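Local coordinates for protein putative ribose 5-phosphate isomerase (Leishmania infantum, PDB 6FXW) that probably interconverts ribose 5-phosphate and ribulose 5-phosphate in the pentose phosphate pathway, as a type B isomerase of the LacAB/RpiB family, at residues Tyr17-His20 and Gln21-Asp25; Ala99-Ser102 and Arg103-Asn107; His141-Arg144 and Val145-Thr149. All blocks are in the same frame, centred on the assembly; numbering follows the deposited sequence.

Interaction 1. Residues Tyr17-His20 and Gln21-Asp25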
loop_
_atom_site.group_PDB
_atom_site.type_symbol
_atom_site.label_atom_id
_atom_site.label_comp_id
_atom_site.label_asym_id
_atom_site.label_seq_id
_atom_site.Cartn_x
_atom_site.Cartn_y
_atom_site.Cartn_z
ATOM N N TYR A 17 -20.198 -7.714 1.544
ATOM C CA TYR A 17 -21.223 -8.798 1.614
ATOM C C TYR A 17 -20.821 -9.959 0.738
ATOM O O TYR A 17 -20.882 -11.100 1.184
ATOM C CB TYR A 17 -22.601 -8.268 1.294
ATOM C CG TYR A 17 -23.649 -9.315 1.387
ATOM C CD1 TYR A 17 -24.023 -9.797 2.610
ATOM C CD2 TYR A 17 -24.305 -9.719 0.270
ATOM C CE1 TYR A 17 -25.012 -10.766 2.735
ATOM C CE2 TYR A 17 -25.272 -10.722 0.338
ATOM C CZ TYR A 17 -25.623 -11.203 1.589
ATOM O OH TYR A 17 -26.646 -12.159 1.766
ATOM N N ALA A 18 -20.334 -9.697 -0.458
ATOM C CA ALA A 18 -19.894 -10.751 -1.334
ATOM C C ALA A 18 -18.782 -11.611 -0.780
ATOM O O ALA A 18 -18.750 -12.805 -1.058
ATOM C CB ALA A 18 -19.524 -10.166 -2.675
ATOM N N THR A 19 -17.896 -11.047 0.031
ATOM C CA THR A 19 -16.683 -11.708 0.514
ATOM C C THR A 19 -16.736 -12.053 1.971
ATOM O O THR A 19 -15.788 -12.570 2.509
ATOM C CB THR A 19 -15.419 -10.840 0.294
ATOM O OG1 THR A 19 -15.691 -9.544 0.770
ATOM C CG2 THR A 19 -15.035 -10.782 -1.218
ATOM N N HIS A 20 -17.868 -11.810 2.679
ATOM C CA HIS A 20 -17.795 -11.904 4.122
ATOM C C HIS A 20 -17.507 -13.353 4.559
ATOM O O HIS A 20 -16.846 -13.605 5.585
ATOM C CB HIS A 20 -19.059 -11.338 4.873
ATOM C CG HIS A 20 -20.288 -12.236 4.824
ATOM N ND1 HIS A 20 -21.195 -12.178 3.809
ATOM C CD2 HIS A 20 -20.816 -13.059 5.749
ATOM C CE1 HIS A 20 -22.214 -12.984 4.072
ATOM N NE2 HIS A 20 -22.008 -13.536 5.257
ATOM N N GLN A 21 -18.096 -14.338 3.862
ATOM C CA GLN A 21 -17.820 -15.705 4.302
ATOM C C GLN A 21 -16.356 -16.123 4.077
ATOM O O GLN A 21 -15.796 -16.751 4.899
ATOM C CB GLN A 21 -18.741 -16.676 3.535
ATOM C CG GLN A 21 -18.547 -18.134 4.028
ATOM C CD GLN A 21 -18.883 -18.334 5.504
ATOM O OE1 GLN A 21 -19.985 -17.969 5.931
ATOM N NE2 GLN A 21 -17.951 -18.848 6.297
ATOM N N GLU A 22 -15.787 -15.620 2.986
ATOM C CA GLU A 22 -14.312 -15.798 2.732
ATOM C C GLU A 22 -13.467 -15.192 3.843
ATOM O O GLU A 22 -12.515 -15.768 4.319
ATOM C CB GLU A 22 -13.997 -15.274 1.349
ATOM C CG GLU A 22 -12.525 -15.338 0.952
ATOM C CD GLU A 22 -12.210 -14.895 -0.484
ATOM O OE1 GLU A 22 -13.053 -14.344 -1.238
ATOM O OE2 GLU A 22 -11.011 -15.083 -0.820
ATOM N N ILE A 23 -13.875 -14.022 4.304
ATOM C CA ILE A 23 -13.163 -13.388 5.436
ATOM C C ILE A 23 -13.322 -14.199 6.727
ATOM O O ILE A 23 -12.383 -14.408 7.479
ATOM C CB ILE A 23 -13.620 -11.900 5.590
ATOM C CG1 ILE A 23 -13.274 -11.155 4.303
ATOM C CG2 ILE A 23 -13.035 -11.326 6.840
ATOM C CD1 ILE A 23 -13.861 -9.744 4.185
ATOM N N MET A 24 -14.542 -14.670 7.002
ATOM C CA MET A 24 -14.783 -15.484 8.211
ATOM C C MET A 24 -13.942 -16.730 8.142
ATOM O O MET A 24 -13.338 -17.104 9.119
ATOM C CB MET A 24 -16.230 -15.926 8.325
ATOM C CG MET A 24 -17.103 -14.827 8.803
ATOM S SD MET A 24 -18.819 -15.333 8.683
ATOM C CE MET A 24 -19.007 -16.636 9.897
ATOM N N ASP A 25 -13.857 -17.296 6.937
ATOM C CA ASP A 25 -12.999 -18.485 6.757
ATOM C C ASP A 25 -11.560 -18.223 7.082
ATOM O O ASP A 25 -10.863 -19.036 7.728
ATOM C CB ASP A 25 -13.086 -19.034 5.332
ATOM C CG ASP A 25 -14.417 -19.643 4.995
ATOM O OD1 ASP A 25 -15.197 -19.919 5.895
ATOM O OD2 ASP A 25 -14.754 -19.698 3.814
HETATM O O HOH W 1 -19.850 -14.229 1.509
HETATM O O HOH W 2 -17.422 -15.062 0.470
#

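Interaction 2. Residues Ala99-Ser102 and Arg103-Asn107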
loop_
_atom_site.group_PDB
_atom_site.type_symbol
_atom_site.label_atom_id
_atom_site.label_comp_id
_atom_site.label_asym_id
_atom_site.label_seq_id
_atom_site.Cartn_x
_atom_site.Cartn_y
_atom_site.Cartn_z
ATOM N N ALA A 99 -0.812 -3.732 10.742
ATOM C CA ALA A 99 -1.456 -4.737 11.631
ATOM C C ALA A 99 -0.669 -5.031 12.850
ATOM O O ALA A 99 -1.191 -5.063 13.991
ATOM C CB ALA A 99 -1.711 -6.012 10.857
ATOM N N GLN A 100 0.653 -5.249 12.691
ATOM C CA GLN A 100 1.521 -5.548 13.833
ATOM C C GLN A 100 1.603 -4.417 14.829
ATOM O O GLN A 100 1.411 -4.613 16.031
ATOM C CB GLN A 100 2.915 -5.872 13.300
ATOM C CG GLN A 100 3.902 -6.188 14.398
ATOM C CD GLN A 100 5.312 -6.442 13.803
ATOM O OE1 GLN A 100 5.425 -6.971 12.744
ATOM N NE2 GLN A 100 6.355 -6.069 14.519
ATOM N N LEU A 101 1.849 -3.187 14.345
ATOM C CA LEU A 101 2.011 -2.022 15.250
ATOM C C LEU A 101 0.717 -1.519 15.884
ATOM O O LEU A 101 0.733 -1.045 17.018
ATOM C CB LEU A 101 2.742 -0.923 14.535
ATOM C CG LEU A 101 4.144 -1.269 14.128
ATOM C CD1 LEU A 101 4.833 -0.173 13.375
ATOM C CD2 LEU A 101 5.008 -1.607 15.346
ATOM N N SER A 102 -0.447 -1.793 15.244
ATOM C CA SER A 102 -1.742 -1.434 15.792
ATOM C C SER A 102 -1.936 -2.218 17.118
ATOM O O SER A 102 -2.615 -1.719 17.993
ATOM C CB SER A 102 -2.881 -1.764 14.899
ATOM O OG SER A 102 -3.110 -3.131 14.764
ATOM N N ARG A 103 -1.343 -3.416 17.200
ATOM C CA ARG A 103 -1.365 -4.228 18.413
ATOM C C ARG A 103 -0.181 -3.909 19.330
ATOM O O ARG A 103 -0.374 -3.597 20.513
ATOM C CB ARG A 103 -1.355 -5.690 18.019
ATOM C CG ARG A 103 -2.575 -6.161 17.225
ATOM C CD ARG A 103 -3.881 -6.120 18.000
ATOM N NE ARG A 103 -3.735 -6.979 19.137
ATOM C CZ ARG A 103 -3.896 -6.670 20.427
ATOM N NH1 ARG A 103 -4.386 -5.507 20.842
ATOM N NH2 ARG A 103 -3.559 -7.562 21.364
ATOM N N GLN A 104 1.046 -3.918 18.798
ATOM C CA GLN A 104 2.275 -3.685 19.626
ATOM C C GLN A 104 2.272 -2.374 20.323
ATOM O O GLN A 104 2.648 -2.238 21.503
ATOM C CB GLN A 104 3.520 -3.874 18.784
ATOM C CG GLN A 104 3.815 -5.294 18.419
ATOM C CD GLN A 104 5.173 -5.508 17.857
ATOM O OE1 GLN A 104 5.681 -4.715 17.108
ATOM N NE2 GLN A 104 5.773 -6.589 18.269
ATOM N N HIS A 105 1.865 -1.328 19.580
ATOM C CA HIS A 105 1.905 0.029 20.105
ATOM C C HIS A 105 0.578 0.501 20.569
ATOM O O HIS A 105 0.442 1.032 21.676
ATOM C CB HIS A 105 2.447 0.991 19.024
ATOM C CG HIS A 105 3.871 0.769 18.722
ATOM N ND1 HIS A 105 4.516 1.502 17.726
ATOM C CD2 HIS A 105 4.768 -0.120 19.191
ATOM C CE1 HIS A 105 5.754 1.063 17.635
ATOM N NE2 HIS A 105 5.957 0.087 18.512
ATOM N N ASN A 106 -0.461 0.373 19.742
ATOM C CA ASN A 106 -1.740 0.986 20.059
ATOM C C ASN A 106 -2.734 0.058 20.799
ATOM O O ASN A 106 -3.767 0.538 21.242
ATOM C CB ASN A 106 -2.418 1.518 18.815
ATOM C CG ASN A 106 -1.492 2.331 17.931
ATOM O OD1 ASN A 106 -1.049 1.799 16.909
ATOM N ND2 ASN A 106 -1.104 3.546 18.347
ATOM N N ASN A 107 -2.340 -1.196 21.008
ATOM C CA ASN A 107 -3.117 -2.193 21.694
ATOM C C ASN A 107 -4.571 -2.102 21.250
ATOM O O ASN A 107 -5.532 -2.065 22.047
ATOM C CB ASN A 107 -2.993 -1.998 23.210
ATOM C CG ASN A 107 -3.512 -3.195 23.991
ATOM O OD1 ASN A 107 -3.864 -4.216 23.428
ATOM N ND2 ASN A 107 -3.609 -3.013 25.319
#

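Interaction 3. Residues His141-Arg144 and Val145-Thr149. With SO4 (sulfate ion), chain B.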
loop_
_atom_site.group_PDB
_atom_site.type_symbol
_atom_site.label_atom_id
_atom_site.label_comp_id
_atom_site.label_asym_id
_atom_site.label_seq_id
_atom_site.Cartn_x
_atom_site.Cartn_y
_atom_site.Cartn_z
ATOM N N HIS A 141 4.524 3.034 25.070
ATOM C CA HIS A 141 3.306 2.817 24.238
ATOM C C HIS A 141 2.087 2.736 25.094
ATOM O O HIS A 141 1.057 3.329 24.757
ATOM C CB HIS A 141 3.466 1.527 23.437
ATOM C CG HIS A 141 4.748 1.489 22.719
ATOM N ND1 HIS A 141 5.022 2.381 21.727
ATOM C CD2 HIS A 141 5.822 0.655 22.804
ATOM C CE1 HIS A 141 6.225 2.112 21.221
ATOM N NE2 HIS A 141 6.717 1.070 21.862
ATOM N N GLY A 142 2.152 2.043 26.263
ATOM C CA GLY A 142 1.037 2.035 27.178
ATOM C C GLY A 142 0.702 3.376 27.747
ATOM O O GLY A 142 -0.465 3.697 27.957
ATOM N N ASN A 143 1.727 4.215 27.948
ATOM C CA ASN A 143 1.473 5.490 28.450
ATOM C C ASN A 143 0.709 6.362 27.436
ATOM O O ASN A 143 -0.161 7.183 27.803
ATOM C CB ASN A 143 2.793 6.127 28.849
ATOM C CG ASN A 143 2.612 7.431 29.469
ATOM O OD1 ASN A 143 1.908 7.578 30.508
ATOM N ND2 ASN A 143 3.218 8.469 28.823
ATOM N N ARG A 144 1.045 6.178 26.164
ATOM C CA ARG A 144 0.310 6.876 25.131
ATOM C C ARG A 144 -1.164 6.448 25.031
ATOM O O ARG A 144 -2.082 7.243 24.932
ATOM C CB ARG A 144 1.031 6.738 23.762
ATOM C CG ARG A 144 2.396 7.476 23.780
ATOM C CD ARG A 144 3.356 6.993 22.758
ATOM N NE ARG A 144 4.657 7.590 22.981
ATOM C CZ ARG A 144 5.734 7.196 22.398
ATOM N NH1 ARG A 144 5.721 6.192 21.593
ATOM N NH2 ARG A 144 6.909 7.815 22.626
ATOM N N VAL A 145 -1.348 5.136 25.127
ATOM C CA VAL A 145 -2.687 4.585 25.196
ATOM C C VAL A 145 -3.455 5.214 26.412
ATOM O O VAL A 145 -4.641 5.532 26.277
ATOM C CB VAL A 145 -2.676 3.052 25.173
ATOM C CG1 VAL A 145 -4.004 2.466 25.535
ATOM C CG2 VAL A 145 -2.218 2.490 23.807
ATOM N N ASP A 146 -2.791 5.305 27.560
ATOM C CA ASP A 146 -3.463 5.905 28.712
ATOM C C ASP A 146 -3.873 7.334 28.463
ATOM O O ASP A 146 -4.902 7.806 28.925
ATOM C CB ASP A 146 -2.576 5.818 29.962
ATOM C CG ASP A 146 -2.371 4.402 30.427
ATOM O OD1 ASP A 146 -3.180 3.544 30.121
ATOM O OD2 ASP A 146 -1.357 4.206 31.151
ATOM N N LYS A 147 -3.041 8.063 27.682
ATOM C CA LYS A 147 -3.414 9.450 27.283
ATOM C C LYS A 147 -4.641 9.484 26.411
ATOM O O LYS A 147 -5.425 10.398 26.479
ATOM C CB LYS A 147 -2.247 10.242 26.725
ATOM C CG LYS A 147 -1.178 10.561 27.754
ATOM C CD LYS A 147 -0.004 11.318 27.132
ATOM C CE LYS A 147 0.909 11.780 28.270
ATOM N NZ LYS A 147 2.000 12.672 27.745
ATOM N N ILE A 148 -4.801 8.501 25.510
ATOM C CA ILE A 148 -6.032 8.404 24.730
ATOM C C ILE A 148 -7.234 8.233 25.683
ATOM O O ILE A 148 -8.286 8.868 25.466
ATOM C CB ILE A 148 -5.967 7.251 23.735
ATOM C CG1 ILE A 148 -4.839 7.436 22.726
ATOM C CG2 ILE A 148 -7.284 7.049 22.993
ATOM C CD1 ILE A 148 -4.599 6.287 21.808
ATOM N N THR A 149 -7.072 7.391 26.713
ATOM C CA THR A 149 -8.139 7.227 27.676
ATOM C C THR A 149 -8.511 8.513 28.405
ATOM O O THR A 149 -9.690 8.871 28.577
ATOM C CB THR A 149 -7.793 6.112 28.687
ATOM O OG1 THR A 149 -7.586 4.894 27.949
ATOM C CG2 THR A 149 -8.883 5.911 29.700
HETATM S S SO4 B . 8.863 5.080 19.221
HETATM O O1 SO4 B . 10.023 4.149 19.518
HETATM O O2 SO4 B . 9.338 6.205 18.416
HETATM O O3 SO4 B . 7.892 4.151 18.429
HETATM O O4 SO4 B . 8.378 5.511 20.501
HETATM O O HOH W 3 0.415 6.217 32.051
#

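Interaction 1. Residues Tyr17-His20 and Gln21-Asp25
T19 and I23 meet where the loop leaving strand 6-12 winds into helix 20-29, and the tight side of this local contact is theirs. I23 N gives its hydrogen to T19 O at 3.0 Å, while I23 CG1 lies against the same oxygen. T19 OG1 sits between its own backbone N and carbonyl carbon (chi1 49°), and from there it faces I23 CD1 at 3.9 Å. Threonine suits this spot because its short hydroxyl branch can lie against the isoleucine and still make a weak hydrogen bond to A16 O.

H20 comes next. Its carbonyl oxygen receives M24 N at 2.9 Å, the next bond of the helix. The imidazole swings back over its own backbone, with CG between N and the carbonyl carbon (chi1 75°), which lays one ring face over Q21 N and aims ND1 at the type I turn from Y17 to H20. H20 ND1 donates to Y17 O at 2.9 Å, in the carbonyl plane and close to the ring plane, fixing the ring's rotation. In one of its two conformers, M24 places its sulfur at the edge of this ring.

The other side is looser and wet. One water accepts from Q21 N and a second from E22 N, at 3.1 Å from E22 N; both donate to A18 O, the first only weakly. Farther along, Q21 NE2 donates to D25 OD1 from above the carboxylate plane, one turn away, as long polar side chains can on an exposed helix surface.

Inward, I23 packs on L10 of strand 6-12 and I127 of helix 120-131, T19 and E22 touch M120 at the start of that helix, and H20 stacks on Y38.

Interaction 2. Residues Ala99-Ser102 and Arg103-Asn107
The C-terminal end of helix 96-104, the crossover helix between strands 90-92 and 110-114, carries this contact, and Q100 and Q104 meet on it one turn apart. Q100 NE2 donates to Q104 OE1 at 3.0 Å and 172°, a nearly straight bond. Q104 OE1 lies in the plane of the Q100 amide, whereas Q100 NE2 sits above the Q104 carbonyl plane, the two amide planes being 85° apart. Glutamine has the length to span a turn: Q100 extends with CG anti to the backbone N (chi1 180°), while Q104 CG starts from beside the backbone N.

L101 and H105 lie side by side, and the leucine methyl CD2 rests over one face of the imidazole, 3.8 Å from its centroid, a CH-pi contact. The other histidine in this packing is H141, whose ring stacks with H105.

In this beta-alpha-beta unit the chain must leave the helix for strand 110-114. L101 O takes both H105 N at 2.8 Å and N106 N at 3.3 Å, and N107 then departs from helical angles with a positive phi, which asparagine tolerates well. S102, small enough for a buried turn, folds OG back to A99 O at 2.8 Å. R103 bends round so that NH1 donates to N107 OD1 at 2.9 Å.

Interaction 3. Residues His141-Arg144 and Val145-Thr149
H141 opens the run by offering its carbonyl to V145 N, 3.0 Å from H141 O, one of four i to i+4 bonds that join 141-144 to 145-149 within helix 139-155, the C-terminal helix of the chain. V145 CG2 lies against the same oxygen, a compact aliphatic branch suited to a buried flank. The H141 ring presents its edge to a sulfate ion, probably from the crystallisation liquor, with CE1 3.8 Å from O3.

G142 follows; its O receives D146 N, and the D146 carboxylate comes close to that oxygen without a hydrogen bond. N143, with CG anti to the backbone N (chi1 -176°), sends its amide along the helix surface. There a water donates to D146 OD2 and lies near N143 OD1, a doubtful, very short second leg. N143 ND2 also passes K147 CE obliquely. The lysine's NZ goes on to salt bridges with D48 and D51 of the second subunit.

R144 bonds through its O to I148 N, and its side chain runs extended from CG to NE. NE forms a salt bridge with D48 of the second subunit. R140, and H14 and R116 of the second subunit, also hold the sulfate, consistent with a phosphate-binding pocket between subunits. The anion lies at the guanidinium edge: NH2 bonds it only weakly, whereas R144 NH1 donates to sulfate O4 at 3.0 Å and 170°.

The three contacts follow one another along the chain; interactions 1 and 2 lie on helices flanking the parallel sheet, interaction 3 on the C-terminal helix. Interaction 1 lies at the start of the first helix, with its centre 24 Å from that of interaction 2 and 33 Å from that of interaction 3, on the opposite side of the chain's centre. Interactions 2 and 3 are neighbours, their centres 13 Å apart: H105 CD2 comes within 3.4 Å of H141 CE1, and V145 CG2 packs on the backbone of H105 and N106. Both touch the second subunit and contribute to that interface, whereas interaction 1 belongs to the single subunit.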